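Local coordinates for protein inositol monophosphatase (PDB 4N81) that probably hydrolyses phosphate monoesters such as inositol monophosphate, using magnesium as its cofactor, at residues Q60-D65 / A79-V84; G97-G102 / Q120-E125; D110-L115 / N230-K235; D151-A156 / C198-E203. All coordinates share one frame; numbering follows the deposited sequence.

Contact 1 of 4, residues Q60-D65 / A79-V84; sequences QERPED and ARRLWV
Ala79 touches the other segment from the loop ahead of strand 81-86. Its CB lies 3.8 Å from Glu64 O, in the type I turn that runs from Arg62 to Asp65. Arg81, first in the strand, carries the salt bridge. Its chain bends at chi3 (37°), which turns NE and NH2 toward Asp65. It grips the Asp65 carboxylate side-on, one nitrogen to each oxygen. Arg81 NE reaches Asp65 OD2 at 3.1 Å in an almost straight bond (176°). This oxygen lies in the guanidinium plane, but the nitrogen comes to it from above the carboxylate plane. Arg81 NH2 meets Asp65 OD1 on its syn side at 3.0 Å. The two flat groups are not coplanar; their planes stand 47° apart. Two residues on, Trp83 NE1 gives a 2.8 Å hydrogen bond to Asp65 OD1, this time on the anti side, with the oxygen at the edge of the ring. Asp65 CB lies at the same edge, 3.6 Å from Trp83 CD1. Arg62 CG approaches the indole obliquely, 4.0 Å from Trp83 NE1. The contact thus joins the exit of helix 42-61 to a strand of the seven-stranded sheet. Arg62 NE and Arg81 NH2 come within 4.0 Å, yet Asp9 of helix 7-24 forms salt bridges with both arginines. Two aspartates therefore face two arginines. This balance probably keeps the buried Asp65 ionised and eases the repulsion between the like charges.

Contact 2 of 4, residues G97-G102 / Q120-E125; sequences GRASFG and QPIHQE
The Phe101 ring carries the Gln120 amide on one face, with Gln120 NE2 3.4 Å above the ring plane and over its centre. Ring and amide planes stand 83° apart. Arg98 O lies at the ring edge, and Pro121 CG comes in obliquely, 3.6 Å from Phe101 CE1. The His123 ring has Ile122 CG2 over one face, offset toward the rim, and a water at its edge. Gln120 to Glu125 form the turn of the hairpin between strands 112-120 and 125-130, with a G1 beta bulge where Gln124 and Glu125 both face Gln120. Gln120 is bent at chi2 (-52°), which swings its amide across to the loop after helix 91-95. There Gln120 NE2 gives a 2.8 Å hydrogen bond to Phe101 O. At the other end of the amide, Gln120 OE1 accepts from Ile122 N at 2.8 Å and from His123 N at 2.9 Å. With a leucine in place of Gln120, Phe101 O and these two amides would probably lose their side-chain partner, and the turn would be freer to shift. Phe101 also lies close to Ile88, a predicted magnesium ligand. At the dimer interface, His123 stacks on His123 of the second subunit. Ala99 CB sits obliquely to the His123 ring, 3.7 Å from His123 ND1. The water at the His123 edge gives hydrogen bonds to Ala99 O at 2.8 Å and to Glu125 OE2 at 3.1 Å.

Contact 3 of 4, residues D110-L115 / N230-K235; sequences DGRPVL and NRPLNK
Gly111 O accepts a hydrogen bond from Lys235 N at 3.0 Å. The bond is bent, with an angle of 130° at the hydrogen. Asn234 CB crowds the same oxygen, 3.2 Å from Gly111 O. Gly111 has a positive phi (82°), a conformation that suits a residue without a side chain. A side chain there would also point at the CB atoms of Asn234 and Lys235. Asp110 and Gly111 have the backbone angles of a type I' turn, and they link strands 102-109 and 112-120 in a tight hairpin. The contact sets this hairpin of the seven-stranded sheet against the loop between strands 224-226 and 241-244 of the five-stranded sheet, the two sheets of the layered inositol monophosphatase fold. Arg112 reaches along the loop at the surface. Its chain is bent at chi2 (-64°), and this brings one face of the guanidinium against Pro232, with Pro232 CB 3.6 Å above the plane and over its centre. Pro232 CG lies 3.7 Å from Arg112 NH2. The stem of the arginine also takes part, with Arg112 CD 3.8 Å from Leu233 O. Pro113 CD approaches the same carbonyl, 4.0 Å from Leu233 O. Asn234 OD1 accepts a hydrogen bond from Asn236 N, within its own loop.

Contact 4 of 4, residues D151-A156 / C198-E203; sequences DHALLA and CDLVVE
This is a buried pairing of two neighbouring parallel strands, 154-157 and 200-203, inside the five-stranded sheet. Leu155 pairs with Leu200 and Ala156 with Val201. Leu154 O accepts two backbone bonds, from Asp199 N at 2.9 Å and from Leu200 N at 3.1 Å. Ala156 N then bonds to Leu200 O at 2.9 Å, and Val202 N makes a weak bond to Ala156 O. Just ahead of the paired residues a side chain takes over from the backbone. Asp199 OD1 receives Leu154 N at 2.8 Å on its anti lone pair, in an almost straight bond (174°). A water bridges the same oxygen to His152 O, and OD2 forms a salt bridge with Arg145. A leucine in place of Asp199 would probably leave Leu154 N without its acceptor and Arg145 without this counter-charge. On one face of the sheet Leu155 CD1 lies 3.7 Å from Leu200 CB and 4.0 Å from Val202 CG2. Chi1 of Leu155 (171°) puts its CG opposite the backbone N, and CD1 reaches over to the neighbouring strand. On the other face Ala156 CB meets Cys198 SG at 3.9 Å, and helix 187-194 packs over Ala156 and Val201. The chain runs from 154-157 through helix 165-175 to parallel strand 180-183, then through helix 187-194 to 200-203. Such beta-alpha-beta connections are typical of the second sheet layer in the inositol monophosphatase fold.

Contact 4 is the buried one, and contact 3 lies at the surface. Contacts 1 and 2 are partly buried. Contacts 1 and 3 both reach the seven-stranded sheet and touch each other, through a salt bridge from Arg80 to Asp110 and packing of Leu82 on Lys235. Contact 2 involves the same sheet at its other end, its centre about 27 Å from that of contact 1 and about 26 Å from that of contact 3. Contact 4 belongs to the five-stranded sheet, whose loop 230-235 supplies one side of contact 3. Contact 1 relies on charge, contact 2 on an amide and an aromatic ring, contact 3 on one backbone bond and an arginine laid on a proline, and contact 4 mainly on strand pairing. Contacts 2 and 4 also meet the second subunit.

Contact 1 of 4, residues Q60-D65 / A79-V84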
# COMPACT_ATOMS: atom_id res chain seq x y z
N GLN A 60 2.27 34.86 -6.00
CA GLN A 60 3.37 35.82 -5.89
C GLN A 60 4.56 35.60 -6.85
O GLN A 60 5.09 36.56 -7.39
CB GLN A 60 3.86 35.97 -4.44
CG GLN A 60 5.02 36.92 -4.31
CD GLN A 60 5.23 37.46 -2.91
OE1 GLN A 60 5.33 36.70 -1.94
NE2 GLN A 60 5.30 38.79 -2.78
N GLU A 61 5.00 34.36 -7.04
CA GLU A 61 6.24 34.09 -7.78
C GLU A 61 6.02 33.79 -9.25
O GLU A 61 6.97 33.88 -10.04
CB GLU A 61 7.01 32.91 -7.18
CG GLU A 61 7.14 32.89 -5.69
CD GLU A 61 8.17 33.85 -5.20
OE1 GLU A 61 8.90 34.43 -6.04
OE2 GLU A 61 8.23 34.03 -3.97
N ARG A 62 4.82 33.38 -9.64
CA ARG A 62 4.59 33.15 -11.07
C ARG A 62 3.30 33.81 -11.49
O ARG A 62 2.39 33.14 -11.93
CB ARG A 62 4.55 31.65 -11.37
CG ARG A 62 5.89 30.98 -11.12
CD ARG A 62 6.99 31.45 -12.11
NE ARG A 62 8.15 30.58 -11.98
CZ ARG A 62 9.12 30.76 -11.08
NH1 ARG A 62 9.08 31.80 -10.27
NH2 ARG A 62 10.13 29.89 -11.00
N PRO A 63 3.28 35.16 -11.45
CA PRO A 63 2.06 35.93 -11.73
C PRO A 63 1.51 35.66 -13.12
O PRO A 63 0.30 35.68 -13.33
CB PRO A 63 2.53 37.39 -11.62
CG PRO A 63 3.71 37.33 -10.73
CD PRO A 63 4.39 36.01 -11.01
N GLU A 64 2.40 35.41 -14.07
CA GLU A 64 1.95 35.18 -15.45
C GLU A 64 1.52 33.73 -15.80
O GLU A 64 0.97 33.50 -16.88
CB GLU A 64 3.01 35.68 -16.42
CG GLU A 64 3.53 37.09 -16.07
CD GLU A 64 4.72 37.49 -16.91
OE1 GLU A 64 5.14 36.69 -17.80
OE2 GLU A 64 5.26 38.60 -16.68
N ASP A 65 1.81 32.77 -14.91
CA ASP A 65 1.41 31.38 -15.15
C ASP A 65 -0.03 31.05 -14.75
O ASP A 65 -0.53 31.56 -13.76
CB ASP A 65 2.35 30.38 -14.41
CG ASP A 65 3.79 30.47 -14.86
OD1 ASP A 65 4.64 29.87 -14.17
OD2 ASP A 65 4.07 31.14 -15.91
N ALA A 79 -3.06 30.79 -20.50
CA ALA A 79 -1.60 30.88 -20.56
C ALA A 79 -1.01 29.62 -21.19
O ALA A 79 -1.58 28.51 -21.05
CB ALA A 79 -0.98 31.15 -19.16
N ARG A 80 0.12 29.81 -21.87
CA ARG A 80 0.88 28.68 -22.40
C ARG A 80 1.35 27.77 -21.27
O ARG A 80 1.41 26.55 -21.48
CB ARG A 80 2.14 29.20 -23.12
CG ARG A 80 1.97 29.65 -24.54
CD ARG A 80 3.32 29.69 -25.25
NE ARG A 80 3.92 28.37 -25.38
CZ ARG A 80 4.98 27.92 -24.69
NH1 ARG A 80 5.59 28.70 -23.80
NH2 ARG A 80 5.44 26.69 -24.90
N ARG A 81 1.68 28.35 -20.10
CA ARG A 81 2.26 27.62 -18.94
C ARG A 81 1.24 27.52 -17.80
O ARG A 81 0.68 28.56 -17.37
CB ARG A 81 3.52 28.34 -18.39
CG ARG A 81 4.73 28.39 -19.36
CD ARG A 81 5.84 29.40 -18.94
NE ARG A 81 6.06 29.45 -17.49
CZ ARG A 81 7.06 28.88 -16.83
NH1 ARG A 81 7.98 28.18 -17.47
NH2 ARG A 81 7.14 29.01 -15.52
N LEU A 82 1.03 26.32 -17.27
CA LEU A 82 0.03 26.11 -16.22
C LEU A 82 0.63 25.24 -15.13
O LEU A 82 1.23 24.19 -15.44
CB LEU A 82 -1.17 25.31 -16.77
CG LEU A 82 -2.03 25.88 -17.90
CD1 LEU A 82 -3.15 24.90 -18.23
CD2 LEU A 82 -2.59 27.22 -17.47
N TRP A 83 0.38 25.59 -13.88
CA TRP A 83 0.72 24.70 -12.77
C TRP A 83 -0.47 23.80 -12.41
O TRP A 83 -1.62 24.27 -12.36
CB TRP A 83 1.11 25.54 -11.55
CG TRP A 83 2.41 26.27 -11.78
CD1 TRP A 83 2.59 27.47 -12.37
CD2 TRP A 83 3.72 25.76 -11.47
NE1 TRP A 83 3.94 27.78 -12.43
CE2 TRP A 83 4.65 26.75 -11.88
CE3 TRP A 83 4.19 24.58 -10.89
CZ2 TRP A 83 6.02 26.58 -11.72
CZ3 TRP A 83 5.55 24.42 -10.73
CH2 TRP A 83 6.45 25.41 -11.15
N VAL A 84 -0.20 22.52 -12.15
CA VAL A 84 -1.24 21.57 -11.82
C VAL A 84 -0.88 21.03 -10.44
O VAL A 84 0.20 20.51 -10.28
CB VAL A 84 -1.27 20.41 -12.85
CG1 VAL A 84 -2.38 19.39 -12.53
CG2 VAL A 84 -1.48 20.96 -14.26

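Contact 2 of 4, residues G97-G102 / Q120-E125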
# COMPACT_ATOMS: atom_id res chain seq x y z
N GLY A 97 -5.24 5.95 6.39
CA GLY A 97 -4.04 5.94 7.22
C GLY A 97 -2.83 5.32 6.53
O GLY A 97 -1.88 4.90 7.20
N ARG A 98 -2.89 5.19 5.20
CA ARG A 98 -1.77 4.65 4.43
C ARG A 98 -0.85 5.70 3.88
O ARG A 98 -1.32 6.69 3.31
CB ARG A 98 -2.28 3.87 3.21
CG ARG A 98 -3.23 2.68 3.62
CD ARG A 98 -3.76 2.04 2.31
NE ARG A 98 -4.37 0.71 2.58
CZ ARG A 98 -4.50 -0.20 1.61
NH1 ARG A 98 -4.09 0.09 0.37
NH2 ARG A 98 -5.06 -1.38 1.89
N ALA A 99 0.46 5.45 3.95
CA ALA A 99 1.41 6.46 3.45
C ALA A 99 1.81 6.16 2.00
O ALA A 99 2.99 6.28 1.61
CB ALA A 99 2.65 6.49 4.34
N SER A 100 0.85 5.73 1.20
CA SER A 100 1.09 5.65 -0.26
C SER A 100 0.65 6.91 -1.00
O SER A 100 0.85 7.00 -2.21
CB SER A 100 0.33 4.46 -0.84
OG SER A 100 -1.07 4.61 -0.53
N PHE A 101 -0.04 7.83 -0.32
CA PHE A 101 -0.52 9.04 -0.99
C PHE A 101 0.66 9.94 -1.31
O PHE A 101 1.71 9.81 -0.70
CB PHE A 101 -1.54 9.81 -0.14
CG PHE A 101 -0.94 10.47 1.05
CD1 PHE A 101 -0.50 11.79 0.99
CD2 PHE A 101 -0.80 9.78 2.24
CE1 PHE A 101 0.07 12.40 2.10
CE2 PHE A 101 -0.20 10.37 3.34
CZ PHE A 101 0.23 11.69 3.27
N GLY A 102 0.49 10.86 -2.28
CA GLY A 102 1.57 11.84 -2.54
C GLY A 102 1.03 13.20 -2.97
O GLY A 102 -0.08 13.31 -3.52
N GLN A 120 6.07 12.15 -1.04
CA GLN A 120 5.38 11.43 0.03
C GLN A 120 5.89 12.09 1.28
O GLN A 120 7.06 11.90 1.66
CB GLN A 120 5.84 9.94 -0.02
CG GLN A 120 4.71 8.97 0.45
CD GLN A 120 4.15 9.39 1.81
OE1 GLN A 120 4.89 9.55 2.77
NE2 GLN A 120 2.85 9.58 1.88
N PRO A 121 5.02 12.87 1.96
CA PRO A 121 5.53 13.72 3.05
C PRO A 121 5.71 12.98 4.36
O PRO A 121 6.31 13.56 5.27
CB PRO A 121 4.47 14.81 3.18
CG PRO A 121 3.16 14.12 2.68
CD PRO A 121 3.65 13.24 1.54
N ILE A 122 5.19 11.75 4.48
CA ILE A 122 5.34 11.04 5.75
C ILE A 122 6.71 10.36 5.77
O ILE A 122 7.49 10.51 6.72
CB ILE A 122 4.21 9.97 5.95
CG1 ILE A 122 2.83 10.63 5.74
CG2 ILE A 122 4.32 9.28 7.36
CD1 ILE A 122 2.60 11.92 6.59
N HIS A 123 7.02 9.63 4.71
CA HIS A 123 8.35 8.96 4.63
C HIS A 123 9.45 9.71 3.93
O HIS A 123 10.58 9.22 3.84
CB HIS A 123 8.18 7.51 4.19
CG HIS A 123 7.42 6.74 5.24
ND1 HIS A 123 6.30 5.98 4.95
CD2 HIS A 123 7.57 6.71 6.59
CE1 HIS A 123 5.83 5.48 6.08
NE2 HIS A 123 6.56 5.93 7.09
N GLN A 124 9.12 10.91 3.48
CA GLN A 124 10.10 11.78 2.81
C GLN A 124 10.71 11.08 1.59
O GLN A 124 11.92 10.86 1.52
CB GLN A 124 11.21 12.21 3.77
CG GLN A 124 10.71 12.53 5.15
CD GLN A 124 10.18 13.90 5.22
OE1 GLN A 124 9.36 14.30 4.38
NE2 GLN A 124 10.67 14.67 6.19
N GLU A 125 9.86 10.75 0.64
CA GLU A 125 10.31 10.16 -0.60
C GLU A 125 9.83 11.11 -1.69
O GLU A 125 8.61 11.36 -1.81
CB GLU A 125 9.60 8.82 -0.79
CG GLU A 125 9.90 7.85 0.39
CD GLU A 125 9.20 6.48 0.23
OE1 GLU A 125 9.91 5.43 0.19
OE2 GLU A 125 7.95 6.47 0.18
O HOH W 1 5.65 5.53 1.96

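Contact 3 of 4, residues D110-L115 / N230-K235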
# COMPACT_ATOMS: atom_id res chain seq x y z
N ASP A 110 1.81 24.27 -23.29
CA ASP A 110 1.04 23.86 -24.46
C ASP A 110 0.31 22.52 -24.19
O ASP A 110 0.22 21.64 -25.06
CB ASP A 110 1.96 23.73 -25.66
CG ASP A 110 2.77 25.01 -25.90
OD1 ASP A 110 3.97 24.87 -26.19
OD2 ASP A 110 2.24 26.14 -25.77
N GLY A 111 -0.15 22.38 -22.96
CA GLY A 111 -0.96 21.24 -22.58
C GLY A 111 -0.12 20.01 -22.24
O GLY A 111 -0.68 19.04 -21.77
N ARG A 112 1.22 20.07 -22.43
CA ARG A 112 2.11 18.93 -22.09
C ARG A 112 2.88 19.08 -20.76
O ARG A 112 3.51 20.09 -20.58
CB ARG A 112 3.16 18.70 -23.19
CG ARG A 112 2.56 18.40 -24.59
CD ARG A 112 1.76 17.04 -24.62
NE ARG A 112 1.16 16.90 -25.97
CZ ARG A 112 1.82 16.33 -26.97
NH1 ARG A 112 3.03 15.84 -26.73
NH2 ARG A 112 1.26 16.22 -28.16
N PRO A 113 2.85 18.07 -19.86
CA PRO A 113 3.69 18.22 -18.67
C PRO A 113 5.15 18.34 -19.04
O PRO A 113 5.62 17.55 -19.87
CB PRO A 113 3.49 16.90 -17.90
CG PRO A 113 2.14 16.39 -18.37
CD PRO A 113 2.01 16.86 -19.82
N VAL A 114 5.86 19.25 -18.41
CA VAL A 114 7.30 19.38 -18.64
C VAL A 114 8.08 19.25 -17.32
O VAL A 114 9.31 19.12 -17.32
CB VAL A 114 7.67 20.69 -19.33
CG1 VAL A 114 6.99 20.77 -20.72
CG2 VAL A 114 7.25 21.87 -18.45
N LEU A 115 7.36 19.25 -16.19
CA LEU A 115 8.07 19.09 -14.90
C LEU A 115 7.09 18.45 -13.94
O LEU A 115 5.93 18.80 -13.98
CB LEU A 115 8.43 20.53 -14.38
CG LEU A 115 9.08 20.81 -13.03
CD1 LEU A 115 9.48 22.32 -13.08
CD2 LEU A 115 8.18 20.61 -11.86
N ASN A 230 -2.03 4.75 -27.31
CA ASN A 230 -0.58 5.03 -27.40
C ASN A 230 -0.30 6.49 -27.81
O ASN A 230 0.74 6.78 -28.40
CB ASN A 230 0.13 4.10 -28.40
CG ASN A 230 1.66 4.16 -28.25
OD1 ASN A 230 2.17 4.30 -27.14
ND2 ASN A 230 2.38 4.11 -29.38
N ARG A 231 -1.23 7.40 -27.50
CA ARG A 231 -1.02 8.82 -27.78
C ARG A 231 -0.51 9.57 -26.54
O ARG A 231 -0.70 9.11 -25.42
CB ARG A 231 -2.35 9.45 -28.27
CG ARG A 231 -2.81 8.92 -29.66
CD ARG A 231 -4.23 9.47 -30.04
NE ARG A 231 -4.56 8.96 -31.38
CZ ARG A 231 -4.21 9.51 -32.53
NH1 ARG A 231 -3.58 10.70 -32.59
NH2 ARG A 231 -4.53 8.86 -33.66
N PRO A 232 0.10 10.75 -26.73
CA PRO A 232 0.56 11.54 -25.57
C PRO A 232 -0.54 11.94 -24.64
O PRO A 232 -1.64 12.25 -25.09
CB PRO A 232 1.05 12.85 -26.19
CG PRO A 232 1.35 12.52 -27.60
CD PRO A 232 0.40 11.41 -28.01
N LEU A 233 -0.24 11.98 -23.35
CA LEU A 233 -1.20 12.45 -22.38
C LEU A 233 -1.03 13.96 -22.33
O LEU A 233 0.09 14.49 -22.42
CB LEU A 233 -0.88 11.84 -21.01
CG LEU A 233 -1.10 10.33 -20.96
CD1 LEU A 233 -0.50 9.67 -19.71
CD2 LEU A 233 -2.65 10.08 -21.03
N ASN A 234 -2.14 14.66 -22.22
CA ASN A 234 -2.12 16.11 -22.17
C ASN A 234 -3.25 16.61 -21.31
O ASN A 234 -4.03 15.82 -20.74
CB ASN A 234 -2.04 16.77 -23.56
CG ASN A 234 -3.30 16.60 -24.39
OD1 ASN A 234 -4.39 16.35 -23.88
ND2 ASN A 234 -3.14 16.78 -25.72
N LYS A 235 -3.37 17.93 -21.23
CA LYS A 235 -4.27 18.57 -20.29
C LYS A 235 -5.70 18.13 -20.53
O LYS A 235 -6.55 18.15 -19.64
CB LYS A 235 -4.19 20.10 -20.49
CG LYS A 235 -5.28 20.86 -19.73
CD LYS A 235 -5.36 22.37 -20.08
CE LYS A 235 -6.80 22.89 -19.78
NZ LYS A 235 -6.94 24.36 -19.75

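Contact 4 of 4, residues D151-A156 / C198-E203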
# COMPACT_ATOMS: atom_id res chain seq x y z
N ASP A 151 4.28 -12.15 -19.32
CA ASP A 151 4.22 -13.21 -18.32
C ASP A 151 5.34 -13.09 -17.28
O ASP A 151 5.41 -13.89 -16.34
CB ASP A 151 4.11 -14.62 -18.94
CG ASP A 151 5.31 -15.01 -19.80
OD1 ASP A 151 6.33 -14.29 -19.84
OD2 ASP A 151 5.22 -16.06 -20.45
N HIS A 152 6.25 -12.14 -17.47
CA HIS A 152 7.23 -11.77 -16.43
C HIS A 152 6.95 -10.45 -15.74
O HIS A 152 7.67 -10.05 -14.78
CB HIS A 152 8.66 -11.73 -17.00
CG HIS A 152 9.19 -13.08 -17.36
ND1 HIS A 152 9.72 -13.95 -16.43
CD2 HIS A 152 9.25 -13.72 -18.55
CE1 HIS A 152 10.06 -15.07 -17.04
NE2 HIS A 152 9.81 -14.95 -18.33
N ALA A 153 5.92 -9.76 -16.20
CA ALA A 153 5.68 -8.39 -15.75
C ALA A 153 4.85 -8.31 -14.44
O ALA A 153 3.90 -9.07 -14.25
CB ALA A 153 4.99 -7.58 -16.85
N LEU A 154 5.21 -7.34 -13.60
CA LEU A 154 4.37 -6.96 -12.47
C LEU A 154 3.52 -5.76 -12.86
O LEU A 154 4.05 -4.76 -13.30
CB LEU A 154 5.24 -6.57 -11.29
CG LEU A 154 4.55 -6.12 -10.02
CD1 LEU A 154 3.53 -7.15 -9.62
CD2 LEU A 154 5.65 -6.12 -8.92
N LEU A 155 2.19 -5.92 -12.72
CA LEU A 155 1.21 -4.92 -13.15
C LEU A 155 0.64 -4.32 -11.85
O LEU A 155 0.48 -5.03 -10.89
CB LEU A 155 0.05 -5.64 -13.86
CG LEU A 155 -1.24 -4.86 -14.23
CD1 LEU A 155 -0.93 -3.73 -15.23
CD2 LEU A 155 -2.26 -5.89 -14.83
N ALA A 156 0.31 -3.04 -11.85
CA ALA A 156 -0.34 -2.47 -10.67
C ALA A 156 -1.51 -1.65 -11.14
O ALA A 156 -1.51 -1.10 -12.27
CB ALA A 156 0.65 -1.51 -9.90
N CYS A 198 8.24 -2.02 -10.67
CA CYS A 198 6.92 -2.35 -11.18
C CYS A 198 7.08 -2.29 -12.72
O CYS A 198 7.88 -1.47 -13.16
CB CYS A 198 5.91 -1.20 -10.72
SG CYS A 198 4.32 -1.61 -11.16
N ASP A 199 6.35 -3.08 -13.54
CA ASP A 199 6.58 -2.98 -15.00
C ASP A 199 5.49 -2.28 -15.76
O ASP A 199 5.75 -1.70 -16.81
CB ASP A 199 6.75 -4.39 -15.61
CG ASP A 199 7.92 -5.15 -14.94
OD1 ASP A 199 7.68 -6.10 -14.18
OD2 ASP A 199 9.07 -4.67 -15.10
N LEU A 200 4.25 -2.39 -15.27
CA LEU A 200 3.10 -1.76 -15.95
C LEU A 200 2.17 -1.17 -14.91
O LEU A 200 1.98 -1.75 -13.84
CB LEU A 200 2.30 -2.86 -16.72
CG LEU A 200 3.05 -3.42 -17.94
CD1 LEU A 200 2.36 -4.73 -18.47
CD2 LEU A 200 3.10 -2.41 -19.09
N VAL A 201 1.59 -0.01 -15.22
CA VAL A 201 0.46 0.46 -14.46
C VAL A 201 -0.62 0.80 -15.50
O VAL A 201 -0.32 1.46 -16.48
CB VAL A 201 0.82 1.75 -13.70
CG1 VAL A 201 -0.41 2.22 -12.86
CG2 VAL A 201 2.03 1.55 -12.78
N VAL A 202 -1.85 0.38 -15.25
CA VAL A 202 -2.95 0.67 -16.17
C VAL A 202 -4.10 1.19 -15.33
O VAL A 202 -4.55 0.49 -14.41
CB VAL A 202 -3.41 -0.61 -16.94
CG1 VAL A 202 -4.71 -0.33 -17.77
CG2 VAL A 202 -2.26 -1.08 -17.85
N GLU A 203 -4.59 2.40 -15.65
CA GLU A 203 -5.69 2.98 -14.91
C GLU A 203 -6.65 3.68 -15.84
O GLU A 203 -6.30 4.05 -16.98
CB GLU A 203 -5.18 3.97 -13.84
CG GLU A 203 -4.39 3.18 -12.72
CD GLU A 203 -3.99 4.03 -11.52
OE1 GLU A 203 -3.61 5.20 -11.71
OE2 GLU A 203 -4.04 3.50 -10.39
O HOH W 2 9.62 -8.05 -14.36